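Local coordinates for protein KLLA0B12012p (PDB 6Y3P) that contacts the mRNA decapping enzyme Dcp2 and, through this C-terminal ATP-grasp domain of the tubulin-tyrosine ligase family, probably binds ATP, at residues A[31-35]-A[375-381]; A[55-60]-A[71-77]; A[100-105]-A[302-307]; A[201-205]-A[334-339]. All blocks are in the same frame, centred on the assembly; numbering follows the deposited sequence.

Contact 1 (A[31-35]-A[375-381])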
# COMPACT_ATOMS: atom_id res chain seq x y z
N HIS A 31 22.52 0.10 16.57
CA HIS A 31 22.02 -1.22 16.96
C HIS A 31 22.87 -2.40 16.49
O HIS A 31 22.66 -3.52 16.97
CB HIS A 31 20.56 -1.39 16.53
CG HIS A 31 19.68 -0.29 17.00
ND1 HIS A 31 19.49 -0.04 18.35
CD2 HIS A 31 18.96 0.61 16.29
CE1 HIS A 31 18.68 1.00 18.41
NE2 HIS A 31 18.34 1.43 17.20
N LEU A 32 23.82 -2.16 15.57
CA LEU A 32 24.75 -3.20 15.11
C LEU A 32 26.17 -2.58 15.06
O LEU A 32 26.77 -2.50 13.98
CB LEU A 32 24.30 -3.83 13.77
CG LEU A 32 23.17 -4.85 13.85
CD1 LEU A 32 21.92 -4.31 13.28
CD2 LEU A 32 23.49 -6.06 13.07
N PRO A 33 26.71 -2.09 16.20
CA PRO A 33 28.04 -1.45 16.16
C PRO A 33 29.21 -2.35 15.74
O PRO A 33 30.19 -1.84 15.20
CB PRO A 33 28.22 -0.90 17.58
CG PRO A 33 27.35 -1.76 18.44
CD PRO A 33 26.16 -2.09 17.58
N ASN A 34 29.08 -3.67 15.97
CA ASN A 34 30.12 -4.66 15.66
C ASN A 34 30.07 -5.19 14.22
O ASN A 34 30.98 -5.93 13.81
CB ASN A 34 30.09 -5.81 16.67
CG ASN A 34 30.51 -5.37 18.05
OD1 ASN A 34 31.63 -4.91 18.27
ND2 ASN A 34 29.61 -5.49 19.01
N VAL A 35 29.06 -4.77 13.44
CA VAL A 35 28.92 -5.19 12.05
C VAL A 35 29.38 -4.08 11.08
O VAL A 35 28.79 -3.00 11.09
CB VAL A 35 27.52 -5.74 11.72
CG1 VAL A 35 27.48 -6.28 10.30
CG2 VAL A 35 27.10 -6.81 12.73
N VAL A 375 16.42 -6.41 11.74
CA VAL A 375 17.78 -6.65 11.25
C VAL A 375 18.63 -7.34 12.30
O VAL A 375 19.32 -8.28 11.95
CB VAL A 375 18.44 -5.36 10.67
CG1 VAL A 375 19.90 -5.60 10.22
CG2 VAL A 375 17.61 -4.80 9.51
N ARG A 376 18.62 -6.89 13.57
CA ARG A 376 19.44 -7.51 14.64
C ARG A 376 19.28 -9.05 14.70
O ARG A 376 20.31 -9.73 14.64
CB ARG A 376 19.15 -6.86 16.02
CG ARG A 376 19.96 -5.61 16.35
CD ARG A 376 19.57 -5.05 17.71
NE ARG A 376 19.78 -6.03 18.78
CZ ARG A 376 20.89 -6.15 19.50
NH1 ARG A 376 21.91 -5.33 19.30
NH2 ARG A 376 20.98 -7.09 20.44
N PRO A 377 18.03 -9.63 14.69
CA PRO A 377 17.88 -11.09 14.74
C PRO A 377 18.47 -11.91 13.58
O PRO A 377 18.76 -13.10 13.77
CB PRO A 377 16.36 -11.27 14.82
CG PRO A 377 15.88 -10.05 15.44
CD PRO A 377 16.70 -8.99 14.80
N MET A 378 18.69 -11.31 12.41
CA MET A 378 19.30 -12.07 11.31
C MET A 378 20.82 -12.14 11.48
O MET A 378 21.48 -12.91 10.79
CB MET A 378 18.84 -11.63 9.90
CG MET A 378 18.49 -10.16 9.74
SD MET A 378 17.75 -9.67 8.15
CE MET A 378 16.29 -10.84 8.09
N PHE A 379 21.35 -11.40 12.48
CA PHE A 379 22.77 -11.40 12.85
C PHE A 379 22.94 -12.12 14.19
O PHE A 379 23.97 -11.96 14.86
CB PHE A 379 23.28 -9.95 12.92
CG PHE A 379 23.49 -9.35 11.55
CD1 PHE A 379 22.44 -8.77 10.86
CD2 PHE A 379 24.74 -9.36 10.96
CE1 PHE A 379 22.63 -8.25 9.58
CE2 PHE A 379 24.93 -8.85 9.67
CZ PHE A 379 23.88 -8.29 9.00
N ASN A 380 21.91 -12.90 14.59
CA ASN A 380 21.80 -13.67 15.83
C ASN A 380 21.82 -12.79 17.11
O ASN A 380 22.07 -13.29 18.22
CB ASN A 380 22.83 -14.82 15.89
CG ASN A 380 22.53 -15.88 16.93
OD1 ASN A 380 21.37 -16.30 17.11
ND2 ASN A 380 23.55 -16.32 17.66
N LEU A 381 21.49 -11.49 16.96
CA LEU A 381 21.40 -10.52 18.06
C LEU A 381 19.93 -10.40 18.52
O LEU A 381 19.05 -10.33 17.67
CB LEU A 381 21.95 -9.15 17.64
CG LEU A 381 23.39 -9.13 17.11
CD1 LEU A 381 23.75 -7.79 16.49
CD2 LEU A 381 24.38 -9.49 18.21
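The F379 ring carries the CD2 methyl of L32 over one face, a CH-pi contact 3.9 Å from methyl carbon to ring centroid, while the carbonyl oxygen of V375 lies in plane at the ring's edge. The methyl sits toward the rim, nearest CG. V35 meets the same ring obliquely, its CG1 3.7 Å from CE2. The second flat group, the guanidinium of R376, has CB of L381, from the same segment, above one face and the main-chain oxygen of H31 at its edge: NH1 donates to O over 3.0 Å, at an N-H...O angle of 151° and nearly in the guanidinium plane. The arginine runs extended as far as CD and then bends at chi3 (59°), which swings NH1 onto H31 and lets NE bond to P382 O. Its aliphatic part is used too, CG lying 3.9 Å from L32 CD1. That methyl also touches V375 CG1, and CD2 reaches L381 CD1, so a branched leucine suits a place with apolar neighbours on several sides. Beyond them F379 rests on A8, I10, L48 and F50 of the parallel sheet. A methionine in place of R376 would probably leave the oxygen of H31 and that of P382 without these donors, and the end of the loop freer to move. H31 is the last residue of helix 21-31, and a positive group is probably favoured there by the helix dipole; apolar packing round L32 is joined by a single cross-segment hydrogen bond, linking the loop after helix 21-31 to the loop after helix 357-375.

Contact 2 (A[55-60]-A[71-77])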
# COMPACT_ATOMS: atom_id res chain seq x y z
N TYR A 55 15.50 -1.83 -5.34
CA TYR A 55 15.03 -3.12 -5.86
C TYR A 55 15.95 -3.75 -6.88
O TYR A 55 16.30 -4.93 -6.72
CB TYR A 55 13.59 -3.06 -6.40
CG TYR A 55 13.07 -4.44 -6.75
CD1 TYR A 55 12.92 -5.42 -5.78
CD2 TYR A 55 12.80 -4.78 -8.08
CE1 TYR A 55 12.47 -6.70 -6.10
CE2 TYR A 55 12.37 -6.06 -8.42
CZ TYR A 55 12.19 -7.02 -7.42
OH TYR A 55 11.74 -8.28 -7.75
N GLU A 56 16.39 -2.97 -7.87
CA GLU A 56 17.28 -3.42 -8.94
C GLU A 56 18.70 -3.77 -8.48
O GLU A 56 19.35 -4.55 -9.18
CB GLU A 56 17.32 -2.39 -10.11
CG GLU A 56 16.06 -2.34 -10.98
CD GLU A 56 15.27 -3.62 -11.24
OE1 GLU A 56 14.04 -3.61 -11.02
OE2 GLU A 56 15.88 -4.63 -11.67
N GLN A 57 19.19 -3.22 -7.33
CA GLN A 57 20.56 -3.54 -6.87
C GLN A 57 20.59 -4.90 -6.13
O GLN A 57 21.67 -5.50 -5.96
CB GLN A 57 21.14 -2.45 -5.95
CG GLN A 57 21.19 -1.04 -6.53
CD GLN A 57 21.26 0.05 -5.48
OE1 GLN A 57 20.85 -0.12 -4.32
NE2 GLN A 57 21.72 1.21 -5.87
N LEU A 58 19.43 -5.39 -5.67
CA LEU A 58 19.41 -6.65 -4.93
C LEU A 58 19.57 -7.88 -5.84
O LEU A 58 19.28 -7.80 -7.04
CB LEU A 58 18.17 -6.76 -4.04
CG LEU A 58 17.92 -5.61 -3.07
CD1 LEU A 58 16.59 -5.79 -2.39
CD2 LEU A 58 19.02 -5.49 -2.03
N ASP A 59 20.10 -8.98 -5.27
CA ASP A 59 20.32 -10.22 -6.01
C ASP A 59 19.33 -11.28 -5.57
O ASP A 59 19.55 -11.97 -4.57
CB ASP A 59 21.77 -10.70 -5.86
CG ASP A 59 22.18 -11.78 -6.86
OD1 ASP A 59 21.31 -12.26 -7.64
OD2 ASP A 59 23.38 -12.12 -6.90
N MET A 60 18.24 -11.41 -6.35
CA MET A 60 17.15 -12.33 -6.07
C MET A 60 17.55 -13.81 -6.17
O MET A 60 17.00 -14.63 -5.43
CB MET A 60 15.90 -12.01 -6.91
CG MET A 60 15.33 -10.60 -6.66
SD MET A 60 14.73 -10.36 -4.98
CE MET A 60 15.39 -8.79 -4.63
N ALA A 71 18.35 -9.54 2.30
CA ALA A 71 18.04 -8.35 1.53
C ALA A 71 16.75 -7.67 2.05
O ALA A 71 15.95 -8.29 2.74
CB ALA A 71 17.92 -8.71 0.05
N ASN A 72 16.56 -6.39 1.69
CA ASN A 72 15.38 -5.61 2.06
C ASN A 72 14.25 -5.76 1.02
O ASN A 72 13.58 -4.79 0.66
CB ASN A 72 15.76 -4.14 2.30
CG ASN A 72 16.19 -3.39 1.07
OD1 ASN A 72 17.13 -3.78 0.39
ND2 ASN A 72 15.55 -2.27 0.79
N SER A 73 14.01 -6.99 0.56
CA SER A 73 12.92 -7.30 -0.36
C SER A 73 12.59 -8.77 -0.33
O SER A 73 13.48 -9.61 -0.11
CB SER A 73 13.26 -6.92 -1.80
OG SER A 73 12.09 -6.95 -2.61
N TYR A 74 11.30 -9.08 -0.64
CA TYR A 74 10.83 -10.45 -0.82
C TYR A 74 10.84 -10.73 -2.31
O TYR A 74 10.99 -9.80 -3.11
CB TYR A 74 9.44 -10.67 -0.20
CG TYR A 74 9.45 -10.75 1.30
CD1 TYR A 74 9.35 -9.60 2.08
CD2 TYR A 74 9.50 -11.97 1.96
CE1 TYR A 74 9.37 -9.66 3.47
CE2 TYR A 74 9.50 -12.05 3.35
CZ TYR A 74 9.42 -10.89 4.10
OH TYR A 74 9.40 -10.95 5.47
N ILE A 75 10.73 -12.01 -2.70
CA ILE A 75 10.77 -12.42 -4.09
C ILE A 75 9.37 -12.43 -4.72
O ILE A 75 9.17 -11.81 -5.77
CB ILE A 75 11.52 -13.76 -4.24
CG1 ILE A 75 13.03 -13.54 -3.99
CG2 ILE A 75 11.30 -14.39 -5.62
CD1 ILE A 75 13.88 -14.79 -3.92
N TYR A 76 8.40 -13.12 -4.08
CA TYR A 76 7.03 -13.26 -4.57
C TYR A 76 6.09 -12.35 -3.82
O TYR A 76 5.63 -12.70 -2.73
CB TYR A 76 6.56 -14.74 -4.49
CG TYR A 76 7.37 -15.71 -5.32
CD1 TYR A 76 7.25 -15.75 -6.70
CD2 TYR A 76 8.30 -16.55 -4.72
CE1 TYR A 76 8.02 -16.60 -7.48
CE2 TYR A 76 9.06 -17.44 -5.48
CZ TYR A 76 8.91 -17.46 -6.86
OH TYR A 76 9.64 -18.34 -7.62
N ARG A 77 5.82 -11.17 -4.36
CA ARG A 77 4.94 -10.26 -3.67
C ARG A 77 3.89 -9.60 -4.60
O ARG A 77 3.17 -8.71 -4.17
CB ARG A 77 5.77 -9.25 -2.85
CG ARG A 77 6.48 -8.17 -3.64
CD ARG A 77 7.97 -8.40 -3.79
NE ARG A 77 8.42 -7.63 -4.95
CZ ARG A 77 8.98 -6.43 -4.90
NH1 ARG A 77 9.30 -5.79 -6.02
NH2 ARG A 77 9.24 -5.86 -3.73
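Y55 and S73 face each other with their CA atoms 7.2 Å apart, and the two segments keep a similar spacing further on, 6.8 Å between the CA atoms of L58 and A71 and 6.7 Å between those of M60 and I75. Neither forms regular helix or strand over most of its length, and side chains make the contact. L58 points at A71, whose small CB allows CD2 to come within 4.0 Å; both leucine methyls also straddle N72 OD1, an oxygen engaged by the backbone N of G53. The segments belong to a beta-alpha-beta crossover, as in Rossmann-like sheets: strands 48-52 and 69-71 are parallel neighbours, helix 60-65 joins them, and the contact lies beyond the carboxyl ends of both strands. D59 is the N-cap of that helix. At its first turn M60 slides past I75 in the opposite direction, SD 3.7 Å from CG1, a flexible thioether chain against a branched aliphatic one. Y55 supplies the aromatic end. Its CG lies anti to the backbone N (chi1 -172°), carrying the ring toward R77, whose guanidinium stacks flat on one face with planes 11° apart. The stack is off-centre, with R77 NH1 3.3 Å from Y55 CE1, and counts as cation-pi. An arginine suits the place because it can stack and still use its NH2 elsewhere, in a salt bridge with E327. At the ring's edge sits S73 OG, 3.5 Å from Y55 CE1, its own proton given to Y74 O in the carbonyl plane on a lone pair. F349 meets the tyrosine ring at about 60°.

Contact 3 (A[100-105]-A[302-307]); sequences SILNRA and EAVSEL
S100 OG donates to E306 OE1 over 2.7 Å, reaching the oxygen on its anti side and 16° out of the carboxylate plane. Y93 OH, from helix 83-95, bonds to the same OE1. Two hydroxyls thus meet one oxygen of a buried glutamate; a serine, short and polar, suits a place this close to the helix. Next to this bond the apolar chains lie on the helix. I101 presses its CG2 methyl against the backbone between E302 and A303, 3.7 Å from A303 N, and also touches the methylene chain of E306. L102 divides its branches: CD2 lies 3.7 Å from A303 O, CD1 3.6 Å from L307 N, and its CG and CD1 flank E306 CB. A303, with only a methyl, lets this leucine come so close to the helix. One water links the segments as well, accepting from I101 N and donating to E302 OE2.

What positions this first shell is a short 3-10 turn at 101-103. N103 folds back so that ND2 gives a hydrogen bond of 3.0 Å to S100 O, nearly in its own amide plane, and N103 N reaches that oxygen from the same face. I101 O likewise takes R104 N and A105 N. On the helix side E306 bends at chi2 (-61°), which turns its carboxylate to the serine, while L307 packs on L86 and I90. The contact fixes the loop before strand 109-113 to helix 290-313, which lies on the six-stranded antiparallel sheet, consistent with an ATP-grasp fold of the tubulin-tyrosine ligase family.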
# COMPACT_ATOMS: atom_id res chain seq x y z
N SER A 100 -14.32 -11.24 8.34
CA SER A 100 -13.12 -10.46 8.07
C SER A 100 -13.40 -8.98 7.77
O SER A 100 -14.37 -8.65 7.06
CB SER A 100 -12.31 -11.11 6.95
OG SER A 100 -11.07 -10.48 6.66
N ILE A 101 -12.54 -8.08 8.33
CA ILE A 101 -12.59 -6.62 8.14
C ILE A 101 -12.42 -6.30 6.64
O ILE A 101 -13.01 -5.33 6.16
CB ILE A 101 -11.55 -5.88 9.05
CG1 ILE A 101 -11.77 -4.35 9.05
CG2 ILE A 101 -10.09 -6.25 8.69
CD1 ILE A 101 -11.16 -3.59 10.14
N LEU A 102 -11.70 -7.16 5.91
CA LEU A 102 -11.43 -7.03 4.47
C LEU A 102 -12.70 -7.01 3.58
O LEU A 102 -12.62 -6.55 2.44
CB LEU A 102 -10.43 -8.10 4.00
CG LEU A 102 -8.98 -7.92 4.52
CD1 LEU A 102 -8.05 -8.95 3.90
CD2 LEU A 102 -8.45 -6.51 4.25
N ASN A 103 -13.85 -7.48 4.11
CA ASN A 103 -15.16 -7.45 3.46
C ASN A 103 -15.69 -6.02 3.42
O ASN A 103 -16.61 -5.74 2.65
CB ASN A 103 -16.17 -8.28 4.26
CG ASN A 103 -16.11 -9.75 4.01
OD1 ASN A 103 -16.58 -10.24 2.98
ND2 ASN A 103 -15.61 -10.49 4.99
N ARG A 104 -15.16 -5.13 4.30
CA ARG A 104 -15.53 -3.72 4.41
C ARG A 104 -14.39 -2.77 4.07
O ARG A 104 -14.61 -1.79 3.38
CB ARG A 104 -16.06 -3.39 5.82
CG ARG A 104 -17.52 -2.93 5.85
CD ARG A 104 -17.78 -1.63 5.08
NE ARG A 104 -19.14 -1.11 5.30
CZ ARG A 104 -19.64 -0.03 4.69
NH1 ARG A 104 -18.91 0.64 3.80
NH2 ARG A 104 -20.87 0.37 4.96
N ALA A 105 -13.18 -3.03 4.61
CA ALA A 105 -11.96 -2.23 4.54
C ALA A 105 -11.13 -2.35 3.24
O ALA A 105 -9.91 -2.21 3.27
CB ALA A 105 -11.09 -2.55 5.75
N GLU A 302 -5.89 -4.47 11.92
CA GLU A 302 -6.73 -5.60 11.57
C GLU A 302 -6.67 -5.93 10.09
O GLU A 302 -6.53 -7.10 9.73
CB GLU A 302 -8.16 -5.36 12.06
CG GLU A 302 -8.96 -6.63 12.27
CD GLU A 302 -8.29 -7.79 13.00
OE1 GLU A 302 -7.47 -7.56 13.92
OE2 GLU A 302 -8.62 -8.94 12.64
N ALA A 303 -6.72 -4.89 9.23
CA ALA A 303 -6.71 -5.01 7.77
C ALA A 303 -5.38 -5.55 7.23
O ALA A 303 -5.39 -6.41 6.33
CB ALA A 303 -7.08 -3.69 7.13
N VAL A 304 -4.25 -5.08 7.80
CA VAL A 304 -2.89 -5.51 7.47
C VAL A 304 -2.71 -7.02 7.82
O VAL A 304 -2.25 -7.79 6.99
CB VAL A 304 -1.83 -4.60 8.18
CG1 VAL A 304 -0.46 -5.24 8.13
CG2 VAL A 304 -1.77 -3.20 7.55
N SER A 305 -3.10 -7.42 9.04
CA SER A 305 -3.04 -8.79 9.59
C SER A 305 -3.83 -9.77 8.71
O SER A 305 -3.32 -10.82 8.34
CB SER A 305 -3.58 -8.80 11.02
OG SER A 305 -3.67 -10.12 11.52
N GLU A 306 -5.07 -9.39 8.36
CA GLU A 306 -6.00 -10.14 7.52
C GLU A 306 -5.45 -10.28 6.11
O GLU A 306 -5.51 -11.37 5.55
CB GLU A 306 -7.37 -9.43 7.50
CG GLU A 306 -8.17 -9.59 8.78
CD GLU A 306 -8.49 -11.03 9.11
OE1 GLU A 306 -9.23 -11.65 8.31
OE2 GLU A 306 -7.92 -11.57 10.08
N LEU A 307 -4.85 -9.20 5.57
CA LEU A 307 -4.25 -9.23 4.23
C LEU A 307 -3.10 -10.19 4.15
O LEU A 307 -3.01 -10.96 3.18
CB LEU A 307 -3.87 -7.83 3.72
CG LEU A 307 -3.30 -7.74 2.30
CD1 LEU A 307 -4.22 -8.46 1.28
CD2 LEU A 307 -3.14 -6.33 1.88
O HOH W 1 -11.08 -9.22 10.78

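Contact 4 (A[201-205]-A[334-339]); sequences LHNPL and LVDSDY
A beta turn from D336 to Y339 connects strand 326-335 with strand 341-347, and the loop 201-205 docks on this hairpin through a single backbone bridge, P204 with D336, held by two bonds: L205 N gives to V335 O at 3.1 Å, nearly straight (169°), and S337 N to N203 O at 2.7 Å. P204 has no N-H to place, and neither bond asks for one. N203 O also receives a CA-H...O contact from D336. The amide of N203 adds a side-chain bond: S337 OG donates to OD1 over 2.7 Å from above the carbonyl plane, 63° out of it and thus not on a lone pair. S337 OG sits between the backbone N and the carbonyl carbon (chi1 59°), which turns the hydroxyl to the asparagine. Within the hairpin, D336 makes an Asx turn, OD1 accepting from D338 N, a role open to aspartate or asparagine, whose short side chain brings OD1 back to the main chain. An alanine here instead of N203 would probably leave the S337 hydroxyl without its acceptor and the turn less firmly held to the loop. Leucines finish the joint. L205 sets CD2 3.8 Å from V335 CG1 and obliquely against Y339, whose ring also rests on I296 of helix 290-313; L201 lays CD1 3.7 Å from D336 CB, crossing it at about a right angle, and CB near L334 CD2.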
# COMPACT_ATOMS: atom_id res chain seq x y z
N LEU A 201 -15.15 6.22 -3.07
CA LEU A 201 -15.49 6.76 -1.76
C LEU A 201 -16.09 8.20 -1.93
O LEU A 201 -15.35 9.19 -2.05
CB LEU A 201 -14.24 6.74 -0.87
CG LEU A 201 -14.46 7.03 0.60
CD1 LEU A 201 -14.41 5.78 1.39
CD2 LEU A 201 -13.42 7.99 1.11
N HIS A 202 -17.43 8.28 -1.99
CA HIS A 202 -18.19 9.52 -2.20
C HIS A 202 -18.19 10.41 -0.96
O HIS A 202 -18.38 11.62 -1.03
CB HIS A 202 -19.64 9.18 -2.62
CG HIS A 202 -20.54 8.78 -1.47
ND1 HIS A 202 -20.43 7.53 -0.87
CD2 HIS A 202 -21.49 9.50 -0.83
CE1 HIS A 202 -21.33 7.52 0.11
NE2 HIS A 202 -21.98 8.69 0.18
N ASN A 203 -17.91 9.75 0.16
CA ASN A 203 -17.95 10.07 1.57
C ASN A 203 -16.53 10.43 2.17
O ASN A 203 -16.27 9.95 3.26
CB ASN A 203 -18.38 8.70 2.18
CG ASN A 203 -19.19 8.73 3.43
OD1 ASN A 203 -19.96 9.66 3.69
ND2 ASN A 203 -19.11 7.66 4.18
N PRO A 204 -15.56 11.16 1.58
CA PRO A 204 -14.27 11.32 2.28
C PRO A 204 -14.34 12.16 3.56
O PRO A 204 -15.15 13.05 3.62
CB PRO A 204 -13.37 11.97 1.21
CG PRO A 204 -14.28 12.76 0.42
CD PRO A 204 -15.53 11.89 0.30
N LEU A 205 -13.52 11.84 4.56
CA LEU A 205 -13.44 12.59 5.81
C LEU A 205 -12.82 13.95 5.49
O LEU A 205 -11.72 14.03 4.91
CB LEU A 205 -12.59 11.84 6.86
CG LEU A 205 -12.32 12.52 8.20
CD1 LEU A 205 -13.61 12.90 8.92
CD2 LEU A 205 -11.44 11.64 9.08
N LEU A 334 -7.80 5.04 2.40
CA LEU A 334 -8.74 6.16 2.30
C LEU A 334 -9.57 6.13 3.60
O LEU A 334 -9.77 5.07 4.20
CB LEU A 334 -9.65 5.97 1.09
CG LEU A 334 -9.22 6.61 -0.25
CD1 LEU A 334 -7.88 6.12 -0.72
CD2 LEU A 334 -10.24 6.33 -1.34
N VAL A 335 -9.97 7.30 4.08
CA VAL A 335 -10.78 7.46 5.28
C VAL A 335 -12.07 8.13 4.86
O VAL A 335 -12.02 9.17 4.19
CB VAL A 335 -10.08 8.27 6.41
CG1 VAL A 335 -10.83 8.11 7.73
CG2 VAL A 335 -8.61 7.88 6.56
N ASP A 336 -13.21 7.57 5.29
CA ASP A 336 -14.53 8.14 5.02
C ASP A 336 -14.99 9.03 6.18
O ASP A 336 -14.36 9.04 7.24
CB ASP A 336 -15.59 7.07 4.61
CG ASP A 336 -16.15 6.11 5.65
OD1 ASP A 336 -16.10 6.43 6.87
OD2 ASP A 336 -16.74 5.06 5.24
N SER A 337 -16.12 9.74 5.99
CA SER A 337 -16.65 10.67 6.99
C SER A 337 -17.15 9.98 8.29
O SER A 337 -17.45 10.67 9.25
CB SER A 337 -17.72 11.56 6.38
OG SER A 337 -18.76 10.74 5.88
N ASP A 338 -17.15 8.62 8.32
CA ASP A 338 -17.53 7.82 9.50
C ASP A 338 -16.32 7.20 10.15
O ASP A 338 -16.48 6.29 10.95
CB ASP A 338 -18.58 6.75 9.17
CG ASP A 338 -19.83 7.32 8.55
OD1 ASP A 338 -20.35 8.33 9.09
OD2 ASP A 338 -20.28 6.79 7.51
N TYR A 339 -15.10 7.71 9.81
CA TYR A 339 -13.79 7.29 10.32
C TYR A 339 -13.51 5.81 10.00
O TYR A 339 -12.79 5.15 10.74
CB TYR A 339 -13.61 7.63 11.82
CG TYR A 339 -13.96 9.06 12.15
CD1 TYR A 339 -15.25 9.41 12.53
CD2 TYR A 339 -12.99 10.07 12.11
CE1 TYR A 339 -15.59 10.73 12.83
CE2 TYR A 339 -13.32 11.39 12.39
CZ TYR A 339 -14.62 11.72 12.75
OH TYR A 339 -14.96 13.00 13.07

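In the fold
From the N terminus, the chain leaves helix 21-31 and enters contact 1, whose partner comes only after helix 357-375, so this contact closes a loop holding the other three and returns the late helix to the parallel sheet. Contact 2 closes early and locally within that sheet, bridging the ends of strands 48-52 and 69-71. Contact 3 then opens on the way to the five-stranded antiparallel sheet, and contact 4 opens just after strand 194-200 of that sheet. These two cross: 302-307 closes contact 3 before 334-339 closes contact 4. Both tie loops of the five-stranded sheet to the six-stranded sheet and its helix 290-313, their centres about 17 Å apart.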